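Chitinase (Rhizomucor miehei, PDB 7FBT) probably hydrolyses the beta-1,4 linkages of chitin, as an endo-acting glycoside hydrolase of family 18 built on a TIM barrel. Local coordinates at residues Q2-Y7 against V347-L352; L102-E107 against A126-L131; N110-V115 against P153-N158. One frame throughout, in Å; residues are numbered along the deposited sequence.

Contact 1 of 3, residues Q2-Y7 against V347-L352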
loop_
_atom_site.group_PDB
_atom_site.type_symbol
_atom_site.label_atom_id
_atom_site.label_comp_id
_atom_site.label_asym_id
_atom_site.label_seq_id
_atom_site.Cartn_x
_atom_site.Cartn_y
_atom_site.Cartn_z
ATOM N N GLN A 2 -10.257 11.673 1.505
ATOM C CA GLN A 2 -8.992 11.238 0.923
ATOM C C GLN A 2 -9.196 10.556 -0.429
ATOM O O GLN A 2 -8.958 9.352 -0.565
ATOM C CB GLN A 2 -8.259 10.294 1.881
ATOM C CG GLN A 2 -7.810 10.943 3.184
ATOM C CD GLN A 2 -8.880 10.925 4.247
ATOM O OE1 GLN A 2 -9.339 9.861 4.666
ATOM N NE2 GLN A 2 -9.287 12.108 4.696
ATOM N N LYS A 3 -9.636 11.324 -1.430
ATOM C CA LYS A 3 -9.833 10.744 -2.753
ATOM C C LYS A 3 -8.514 10.328 -3.388
ATOM O O LYS A 3 -8.455 9.306 -4.075
ATOM C CB LYS A 3 -10.579 11.714 -3.672
ATOM C CG LYS A 3 -12.006 12.015 -3.262
ATOM C CD LYS A 3 -12.852 10.738 -3.210
ATOM C CE LYS A 3 -13.067 10.099 -4.587
ATOM N NZ LYS A 3 -13.825 10.951 -5.546
ATOM N N LEU A 4 -7.450 11.109 -3.193
ATOM C CA LEU A 4 -6.147 10.807 -3.779
ATOM C C LEU A 4 -5.111 10.732 -2.664
ATOM O O LEU A 4 -4.810 11.743 -2.019
ATOM C CB LEU A 4 -5.760 11.853 -4.827
ATOM C CG LEU A 4 -4.386 11.684 -5.474
ATOM C CD1 LEU A 4 -4.283 10.347 -6.147
ATOM C CD2 LEU A 4 -4.146 12.783 -6.482
ATOM N N SER A 5 -4.576 9.535 -2.430
ATOM C CA SER A 5 -3.526 9.333 -1.446
ATOM C C SER A 5 -2.226 8.996 -2.157
ATOM O O SER A 5 -2.224 8.338 -3.197
ATOM C CB SER A 5 -3.886 8.220 -0.446
ATOM O OG SER A 5 -5.150 8.465 0.154
ATOM N N ALA A 6 -1.118 9.458 -1.589
ATOM C CA ALA A 6 0.193 9.305 -2.203
ATOM C C ALA A 6 1.150 8.760 -1.158
ATOM O O ALA A 6 1.290 9.345 -0.082
ATOM C CB ALA A 6 0.698 10.642 -2.750
ATOM N N TYR A 7 1.797 7.642 -1.464
ATOM C CA TYR A 7 2.801 7.107 -0.571
ATOM C C TYR A 7 4.093 7.874 -0.782
ATOM O O TYR A 7 4.449 8.207 -1.918
ATOM C CB TYR A 7 3.055 5.633 -0.865
ATOM C CG TYR A 7 2.180 4.675 -0.110
ATOM C CD1 TYR A 7 0.893 4.429 -0.528
ATOM C CD2 TYR A 7 2.618 4.053 1.058
ATOM C CE1 TYR A 7 0.079 3.569 0.171
ATOM C CE2 TYR A 7 1.794 3.164 1.751
ATOM C CZ TYR A 7 0.520 2.920 1.281
ATOM O OH TYR A 7 -0.352 2.052 1.922
ATOM N N VAL A 347 -8.206 6.789 -5.151
ATOM C CA VAL A 347 -7.031 6.083 -5.627
ATOM C C VAL A 347 -5.859 6.446 -4.729
ATOM O O VAL A 347 -5.856 7.481 -4.034
ATOM C CB VAL A 347 -6.689 6.334 -7.104
ATOM C CG1 VAL A 347 -7.892 6.127 -7.979
ATOM C CG2 VAL A 347 -6.159 7.729 -7.299
ATOM N N MET A 348 -4.904 5.503 -4.686
ATOM C CA MET A 348 -3.652 5.657 -3.958
ATOM C C MET A 348 -2.517 5.448 -4.957
ATOM O O MET A 348 -2.678 4.784 -5.998
ATOM C CB MET A 348 -3.610 4.633 -2.676
ATOM C CG MET A 348 -3.669 3.130 -3.046
ATOM S SD MET A 348 -2.048 2.459 -3.625
ATOM C CE MET A 348 -1.064 2.352 -2.207
ATOM N N LEU A 349 -1.370 6.052 -4.686
ATOM C CA LEU A 349 -0.281 5.888 -5.627
ATOM C C LEU A 349 0.998 5.487 -4.901
ATOM O O LEU A 349 1.257 5.937 -3.780
ATOM C CB LEU A 349 -0.022 7.171 -6.435
ATOM C CG LEU A 349 0.564 8.398 -5.743
ATOM C CD1 LEU A 349 2.105 8.407 -5.859
ATOM C CD2 LEU A 349 -0.029 9.663 -6.286
ATOM N N TRP A 350 1.794 4.641 -5.561
ATOM C CA TRP A 350 3.102 4.211 -5.071
ATOM C C TRP A 350 4.138 4.434 -6.160
ATOM O O TRP A 350 4.060 3.797 -7.217
ATOM C CB TRP A 350 3.095 2.729 -4.679
ATOM C CG TRP A 350 4.462 2.252 -4.236
ATOM C CD1 TRP A 350 5.511 1.867 -5.027
ATOM C CD2 TRP A 350 4.926 2.152 -2.882
ATOM N NE1 TRP A 350 6.597 1.531 -4.242
ATOM C CE2 TRP A 350 6.261 1.699 -2.924
ATOM C CE3 TRP A 350 4.339 2.407 -1.639
ATOM C CZ2 TRP A 350 7.013 1.490 -1.772
ATOM C CZ3 TRP A 350 5.086 2.198 -0.499
ATOM C CH2 TRP A 350 6.411 1.743 -0.570
ATOM N N SER A 351 5.123 5.304 -5.909
ATOM C CA SER A 351 5.166 6.227 -4.779
ATOM C C SER A 351 5.535 7.599 -5.335
ATOM O O SER A 351 6.009 7.697 -6.463
ATOM C CB SER A 351 6.171 5.789 -3.703
ATOM O OG SER A 351 7.473 5.630 -4.233
ATOM N N LEU A 352 5.348 8.646 -4.524
ATOM C CA LEU A 352 5.293 10.006 -5.060
ATOM C C LEU A 352 6.616 10.434 -5.691
ATOM O O LEU A 352 6.626 11.159 -6.694
ATOM C CB LEU A 352 4.884 10.981 -3.961
ATOM C CG LEU A 352 4.702 12.441 -4.392
ATOM C CD1 LEU A 352 3.664 12.522 -5.497
ATOM C CD2 LEU A 352 4.295 13.314 -3.217
HETATM O O HOH W 1 -7.247 7.480 -1.352
#

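Contact 2 of 3, residues L102-E107 against A126-L131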
loop_
_atom_site.group_PDB
_atom_site.type_symbol
_atom_site.label_atom_id
_atom_site.label_comp_id
_atom_site.label_asym_id
_atom_site.label_seq_id
_atom_site.Cartn_x
_atom_site.Cartn_y
_atom_site.Cartn_z
ATOM N N LEU A 102 -3.467 5.619 10.542
ATOM C CA LEU A 102 -2.513 4.528 10.452
ATOM C C LEU A 102 -2.921 3.665 9.276
ATOM O O LEU A 102 -4.108 3.365 9.105
ATOM C CB LEU A 102 -2.470 3.678 11.732
ATOM C CG LEU A 102 -1.780 4.236 12.972
ATOM C CD1 LEU A 102 -1.996 3.272 14.131
ATOM C CD2 LEU A 102 -0.294 4.460 12.706
ATOM N N ASN A 103 -1.946 3.303 8.451
ATOM C CA ASN A 103 -2.140 2.449 7.287
ATOM C C ASN A 103 -1.378 1.157 7.530
ATOM O O ASN A 103 -0.152 1.177 7.656
ATOM C CB ASN A 103 -1.641 3.145 6.021
ATOM C CG ASN A 103 -1.595 2.229 4.834
ATOM O OD1 ASN A 103 -0.512 1.792 4.435
ATOM N ND2 ASN A 103 -2.756 1.947 4.238
ATOM N N LEU A 104 -2.097 0.038 7.605
ATOM C CA LEU A 104 -1.497 -1.247 7.943
ATOM C C LEU A 104 -1.211 -2.019 6.659
ATOM O O LEU A 104 -2.131 -2.329 5.899
ATOM C CB LEU A 104 -2.406 -2.046 8.877
ATOM C CG LEU A 104 -2.193 -1.914 10.393
ATOM C CD1 LEU A 104 -0.862 -2.522 10.836
ATOM C CD2 LEU A 104 -2.277 -0.454 10.841
ATOM N N ASP A 105 0.056 -2.347 6.439
ATOM C CA ASP A 105 0.534 -2.953 5.193
ATOM C C ASP A 105 1.241 -4.271 5.522
ATOM O O ASP A 105 2.473 -4.385 5.438
ATOM C CB ASP A 105 1.458 -1.972 4.469
ATOM C CG ASP A 105 1.835 -2.435 3.082
ATOM O OD1 ASP A 105 1.314 -3.478 2.626
ATOM O OD2 ASP A 105 2.662 -1.750 2.451
ATOM N N TRP A 106 0.456 -5.265 5.918
ATOM C CA TRP A 106 0.946 -6.623 6.130
ATOM C C TRP A 106 0.903 -7.378 4.807
ATOM O O TRP A 106 -0.160 -7.504 4.190
ATOM C CB TRP A 106 0.098 -7.323 7.193
ATOM C CG TRP A 106 0.453 -8.764 7.487
ATOM C CD1 TRP A 106 1.405 -9.534 6.875
ATOM C CD2 TRP A 106 -0.160 -9.599 8.472
ATOM N NE1 TRP A 106 1.417 -10.798 7.425
ATOM C CE2 TRP A 106 0.467 -10.860 8.407
ATOM C CE3 TRP A 106 -1.176 -9.399 9.412
ATOM C CZ2 TRP A 106 0.109 -11.913 9.245
ATOM C CZ3 TRP A 106 -1.530 -10.449 10.239
ATOM C CH2 TRP A 106 -0.885 -11.686 10.153
ATOM N N GLU A 107 2.052 -7.893 4.379
ATOM C CA GLU A 107 2.173 -8.591 3.103
ATOM C C GLU A 107 2.758 -9.983 3.344
ATOM O O GLU A 107 3.978 -10.160 3.283
ATOM C CB GLU A 107 3.028 -7.772 2.128
ATOM C CG GLU A 107 2.574 -6.326 2.019
ATOM C CD GLU A 107 3.402 -5.503 1.058
ATOM O OE1 GLU A 107 4.339 -6.052 0.443
ATOM O OE2 GLU A 107 3.094 -4.303 0.902
ATOM N N ALA A 126 -8.030 -13.275 11.060
ATOM C CA ALA A 126 -8.857 -13.036 12.236
ATOM C C ALA A 126 -8.128 -12.178 13.261
ATOM O O ALA A 126 -8.718 -11.264 13.849
ATOM C CB ALA A 126 -9.286 -14.367 12.853
ATOM N N ASN A 127 -6.839 -12.443 13.484
ATOM C CA ASN A 127 -6.085 -11.627 14.427
ATOM C C ASN A 127 -5.778 -10.248 13.850
ATOM O O ASN A 127 -5.626 -9.280 14.599
ATOM C CB ASN A 127 -4.798 -12.351 14.823
ATOM C CG ASN A 127 -5.057 -13.765 15.318
ATOM O OD1 ASN A 127 -6.139 -14.069 15.819
ATOM N ND2 ASN A 127 -4.060 -14.633 15.183
ATOM N N TYR A 128 -5.698 -10.142 12.527
ATOM C CA TYR A 128 -5.525 -8.850 11.871
ATOM C C TYR A 128 -6.746 -7.978 12.105
ATOM O O TYR A 128 -6.632 -6.779 12.398
ATOM C CB TYR A 128 -5.287 -9.097 10.379
ATOM C CG TYR A 128 -4.721 -7.964 9.542
ATOM C CD1 TYR A 128 -3.781 -7.082 10.059
ATOM C CD2 TYR A 128 -5.036 -7.866 8.192
ATOM C CE1 TYR A 128 -3.230 -6.076 9.268
ATOM C CE2 TYR A 128 -4.485 -6.875 7.392
ATOM C CZ TYR A 128 -3.581 -5.986 7.933
ATOM O OH TYR A 128 -3.029 -4.999 7.140
ATOM N N LEU A 129 -7.932 -8.575 12.011
ATOM C CA LEU A 129 -9.116 -7.803 12.348
ATOM C C LEU A 129 -9.222 -7.567 13.848
ATOM O O LEU A 129 -9.718 -6.520 14.253
ATOM C CB LEU A 129 -10.381 -8.467 11.807
ATOM C CG LEU A 129 -11.647 -7.651 12.087
ATOM C CD1 LEU A 129 -11.580 -6.296 11.402
ATOM C CD2 LEU A 129 -12.843 -8.394 11.577
ATOM N N LYS A 130 -8.764 -8.501 14.688
ATOM C CA LYS A 130 -8.623 -8.181 16.107
ATOM C C LYS A 130 -7.785 -6.925 16.294
ATOM O O LYS A 130 -8.127 -6.050 17.096
ATOM C CB LYS A 130 -7.989 -9.346 16.874
ATOM C CG LYS A 130 -8.846 -10.591 16.979
ATOM C CD LYS A 130 -8.059 -11.739 17.600
ATOM C CE LYS A 130 -8.887 -12.481 18.635
ATOM N NZ LYS A 130 -8.045 -13.028 19.738
ATOM N N LEU A 131 -6.686 -6.822 15.547
ATOM C CA LEU A 131 -5.835 -5.640 15.605
ATOM C C LEU A 131 -6.597 -4.391 15.194
ATOM O O LEU A 131 -6.480 -3.347 15.840
ATOM C CB LEU A 131 -4.616 -5.832 14.705
ATOM C CG LEU A 131 -3.738 -4.599 14.489
ATOM C CD1 LEU A 131 -3.157 -4.114 15.809
ATOM C CD2 LEU A 131 -2.637 -4.882 13.461
HETATM O O HOH W 2 -2.558 -5.825 4.721
#

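Contact 3 of 3, residues N110-V115 against P153-N158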
loop_
_atom_site.group_PDB
_atom_site.type_symbol
_atom_site.label_atom_id
_atom_site.label_comp_id
_atom_site.label_asym_id
_atom_site.label_seq_id
_atom_site.Cartn_x
_atom_site.Cartn_y
_atom_site.Cartn_z
ATOM N N ASN A 110 -1.262 -14.813 6.506
ATOM C CA ASN A 110 -1.263 -16.255 6.250
ATOM C C ASN A 110 -1.055 -16.556 4.770
ATOM O O ASN A 110 -1.909 -17.140 4.097
ATOM C CB ASN A 110 -2.555 -16.896 6.758
ATOM C CG ASN A 110 -2.496 -18.414 6.740
ATOM O OD1 ASN A 110 -1.420 -19.002 6.645
ATOM N ND2 ASN A 110 -3.656 -19.055 6.846
ATOM N N SER A 111 0.106 -16.152 4.264
ATOM C CA SER A 111 0.326 -16.271 2.837
ATOM C C SER A 111 1.675 -16.898 2.530
ATOM O O SER A 111 2.677 -16.586 3.183
ATOM C CB SER A 111 0.248 -14.902 2.147
ATOM O OG SER A 111 0.657 -15.010 0.797
ATOM N N PRO A 112 1.732 -17.776 1.527
ATOM C CA PRO A 112 3.031 -18.214 1.006
ATOM C C PRO A 112 3.702 -17.173 0.140
ATOM O O PRO A 112 4.903 -17.289 -0.137
ATOM C CB PRO A 112 2.668 -19.449 0.184
ATOM C CG PRO A 112 1.290 -19.187 -0.287
ATOM C CD PRO A 112 0.608 -18.413 0.817
ATOM N N ASN A 113 2.949 -16.185 -0.322
ATOM C CA ASN A 113 3.496 -15.074 -1.070
ATOM C C ASN A 113 4.042 -14.039 -0.092
ATOM O O ASN A 113 3.847 -14.128 1.123
ATOM C CB ASN A 113 2.420 -14.500 -1.987
ATOM C CG ASN A 113 1.774 -15.576 -2.845
ATOM O OD1 ASN A 113 2.426 -16.545 -3.225
ATOM N ND2 ASN A 113 0.487 -15.426 -3.130
ATOM N N GLY A 114 4.750 -13.061 -0.619
ATOM C CA GLY A 114 5.483 -12.191 0.276
ATOM C C GLY A 114 6.849 -12.770 0.607
ATOM O O GLY A 114 7.332 -13.707 -0.036
ATOM N N VAL A 115 7.480 -12.192 1.632
ATOM C CA VAL A 115 8.803 -12.642 2.047
ATOM C C VAL A 115 8.706 -14.065 2.582
ATOM O O VAL A 115 7.839 -14.376 3.409
ATOM C CB VAL A 115 9.394 -11.671 3.082
ATOM C CG1 VAL A 115 10.590 -12.283 3.782
ATOM C CG2 VAL A 115 9.780 -10.370 2.397
ATOM N N PRO A 153 -9.203 -10.979 -1.303
ATOM C CA PRO A 153 -9.466 -10.849 0.134
ATOM C C PRO A 153 -8.487 -11.661 0.970
ATOM O O PRO A 153 -7.964 -12.688 0.526
ATOM C CB PRO A 153 -10.902 -11.369 0.277
ATOM C CG PRO A 153 -11.506 -11.133 -1.067
ATOM C CD PRO A 153 -10.413 -11.336 -2.064
ATOM N N PHE A 154 -8.236 -11.170 2.189
ATOM C CA PHE A 154 -7.204 -11.736 3.048
ATOM C C PHE A 154 -7.345 -13.248 3.126
ATOM O O PHE A 154 -8.456 -13.777 3.225
ATOM C CB PHE A 154 -7.287 -11.130 4.450
ATOM C CG PHE A 154 -6.992 -9.661 4.494
ATOM C CD1 PHE A 154 -5.802 -9.166 3.981
ATOM C CD2 PHE A 154 -7.898 -8.775 5.049
ATOM C CE1 PHE A 154 -5.526 -7.810 4.022
ATOM C CE2 PHE A 154 -7.627 -7.419 5.086
ATOM C CZ PHE A 154 -6.438 -6.941 4.571
ATOM N N ASN A 155 -6.207 -13.940 3.048
ATOM C CA ASN A 155 -6.226 -15.394 2.993
ATOM C C ASN A 155 -6.971 -15.976 4.179
ATOM O O ASN A 155 -6.881 -15.481 5.306
ATOM C CB ASN A 155 -4.812 -15.970 2.959
ATOM C CG ASN A 155 -4.196 -15.916 1.587
ATOM O OD1 ASN A 155 -4.877 -15.648 0.597
ATOM N ND2 ASN A 155 -2.904 -16.205 1.509
ATOM N N ASP A 156 -7.719 -17.034 3.909
ATOM C CA ASP A 156 -8.298 -17.781 4.999
ATOM C C ASP A 156 -7.263 -18.711 5.623
ATOM O O ASP A 156 -6.138 -18.876 5.143
ATOM C CB ASP A 156 -9.530 -18.559 4.526
ATOM C CG ASP A 156 -9.212 -19.607 3.461
ATOM O OD1 ASP A 156 -8.078 -20.129 3.397
ATOM O OD2 ASP A 156 -10.125 -19.909 2.664
ATOM N N GLU A 157 -7.674 -19.287 6.737
ATOM C CA GLU A 157 -7.079 -20.431 7.411
ATOM C C GLU A 157 -6.782 -21.698 6.602
ATOM O O GLU A 157 -6.315 -22.686 7.176
ATOM C CB GLU A 157 -7.988 -20.678 8.615
ATOM C CG GLU A 157 -9.385 -21.123 8.245
ATOM C CD GLU A 157 -10.271 -19.888 7.953
ATOM O OE1 GLU A 157 -9.715 -18.780 7.758
ATOM O OE2 GLU A 157 -11.513 -20.006 7.965
ATOM N N ASN A 158 -6.986 -21.686 5.281
ATOM C CA ASN A 158 -6.309 -22.622 4.382
ATOM C C ASN A 158 -5.502 -21.886 3.316
ATOM O O ASN A 158 -5.243 -22.427 2.237
ATOM C CB ASN A 158 -7.277 -23.613 3.725
ATOM C CG ASN A 158 -7.621 -24.791 4.632
ATOM O OD1 ASN A 158 -6.816 -25.192 5.474
ATOM N ND2 ASN A 158 -8.789 -25.388 4.419
HETATM O O HOH W 3 -1.714 -15.191 -0.966
#

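Contact 1 of 3, residues Q2-Y7 against V347-L352
CD1 of L4 lies 3.4 Å from CG2 of V347, tighter than usual van der Waals contact. The same face of the parallel ladder carries A6 and L349, where CB of A6 meets CD2 of L349 at 3.7 Å. The first torsion of L349 (chi1 69°) sets its CG between backbone N and carbonyl carbon, which brings the branch against A6. Strand axes 4.6 Å apart and 18° from parallel match the bonding, in which V347 N to K3 O, at 2.7 Å, begins a series continued by S5 N to V347 O, L349 N to S5 O and Y7 N to L349 O. Past the cis peptide between W350 and S351, L352 N reaches Y7 O at 2.8 Å. There CD2 of Y7 abuts CZ3 of W350 at 3.5 Å, the ring planes inclined at 54°. Outside the ladder the contact loosens: partly exposed K3 turns its side chain away to bond I368 O, and at this margin water 1 bridges Q2 O, V347 O and S5 OG, the last at 2.8 Å and also hydrogen-bonded to H24 ND1. A tryptophan before a cis peptide on the last barrel strand recurs in family 18, typically flooring the -1 subsite, and W350 is consistent with that role. Strand 24-32 flanks strand 4-9, and strand 228-238 flanks strand 346-350, so this pairing joins the first and last barrel strands.

Contact 2 of 3, residues L102-E107 against A126-L131
W106 presents the edge of its indole to a face of the Y128 ring, with the planes at 81° and the six-membered ring centroids 5.2 Å apart: a T-shaped pair. CE3 of W106 does the touching, 3.5 Å from CD1 of Y128 and over the rim of the phenol rather than its middle. An indole face of W106 is stacked on F73, and Y128 also meets F154 edge-to-face. With CG anti to the backbone N in each (chi1 178° in W106, -164° in Y128), the two side chains pass in opposite directions, bringing the indole edge over the phenol. The phenol OH reaches the strand, 3.5 Å from CB of L104; L104 O is nearby but badly angled for a bond from it. T147 OG1 lies within hydrogen-bonding geometry of both Y128 OH and L104 O. Water 2 accepts from Y128 OH at 2.6 Å and donates to W106 O at 3.0 Å, so two hydroxyl protons are shared among three bonds. Three residues along the helix, CD2 of L131 meets CD1 of L104 tip to tip at 4.0 Å. N103 to E107 matches the end of the family 18 signature DxxDxDxE, with asparagine at its second-last aspartate, and the CB of D105 points away from the helix. Helix 124-139 runs nearly antiparallel to strand 101-105 as the crossover of a beta-alpha-beta unit completed by strand 144-149, with helices 73-78 and 81-97 alongside.

Contact 3 of 3, residues N110-V115 against P153-N158
N110 meets N155 first, and through its backbone: the side-chain ND2 of N155 donates to N110 O over 2.9 Å at an N-H...O angle of 161°. The acceptor lies nearly in the amide plane of N155, whereas the donor stands 39° out of the carbonyl plane of N110, so the bond is straight at the hydrogen but does not use a lone-pair direction. The amide of N110 extends to the backbone of the other loop, bringing ND2 to 3.7 Å from CA of E157, while its OD1 accepts from NE2 of Q159. At S111 the chain turns its CB to 3.5 Å from ND2 of N155. With OG of S111 opposite its backbone N (chi1 171°), the hydroxyl faces onward along the chain and accepts from N113 N at 2.8 Å, which defines an ST turn. Water 3 ties the same OG, at 3.0 Å, to ND2 of N155, at 2.9 Å, giving that amide nitrogen two hydrogen-bonding partners. P112 merely grazes it, CD lying 4.2 Å from ND2 of N155, and beyond N113 the loop leaves the contact. In the 153-158 loop, D156 OD1 accepts from N158 N in an Asx turn and also from Q160 N, while N155 O takes a bond from T125 OG1. Two loops that follow neighbouring strands, 101-105 and 144-149, are thus joined by one direct hydrogen bond and a water bridge at the C-terminal rim of the barrel, the end where TIM-barrel enzymes carry their active sites and family 18 chitinases their substrate cleft.

Contacts 1 and 2 are buried and share the barrel sheet, whereas contact 3 lies at the partly exposed rim, its centre about 16 Å from the centre of the chain. Their chemistry follows: contact 1 is a strand pairing held by backbone bonds, contact 2 packs a helix on a strand through rings and leucines, and contact 3 joins loops through an asparagine amide and water. Y7 OH and N103 OD1, 2.5 Å apart, probably hydrogen-bond contact 1 to contact 2. Contacts 2 and 3 touch by packing, CE2 of Y128 lying 3.4 Å from CZ of F154, and their segments alternate along the chain. Both are nested within the sequence span that contact 1 closes.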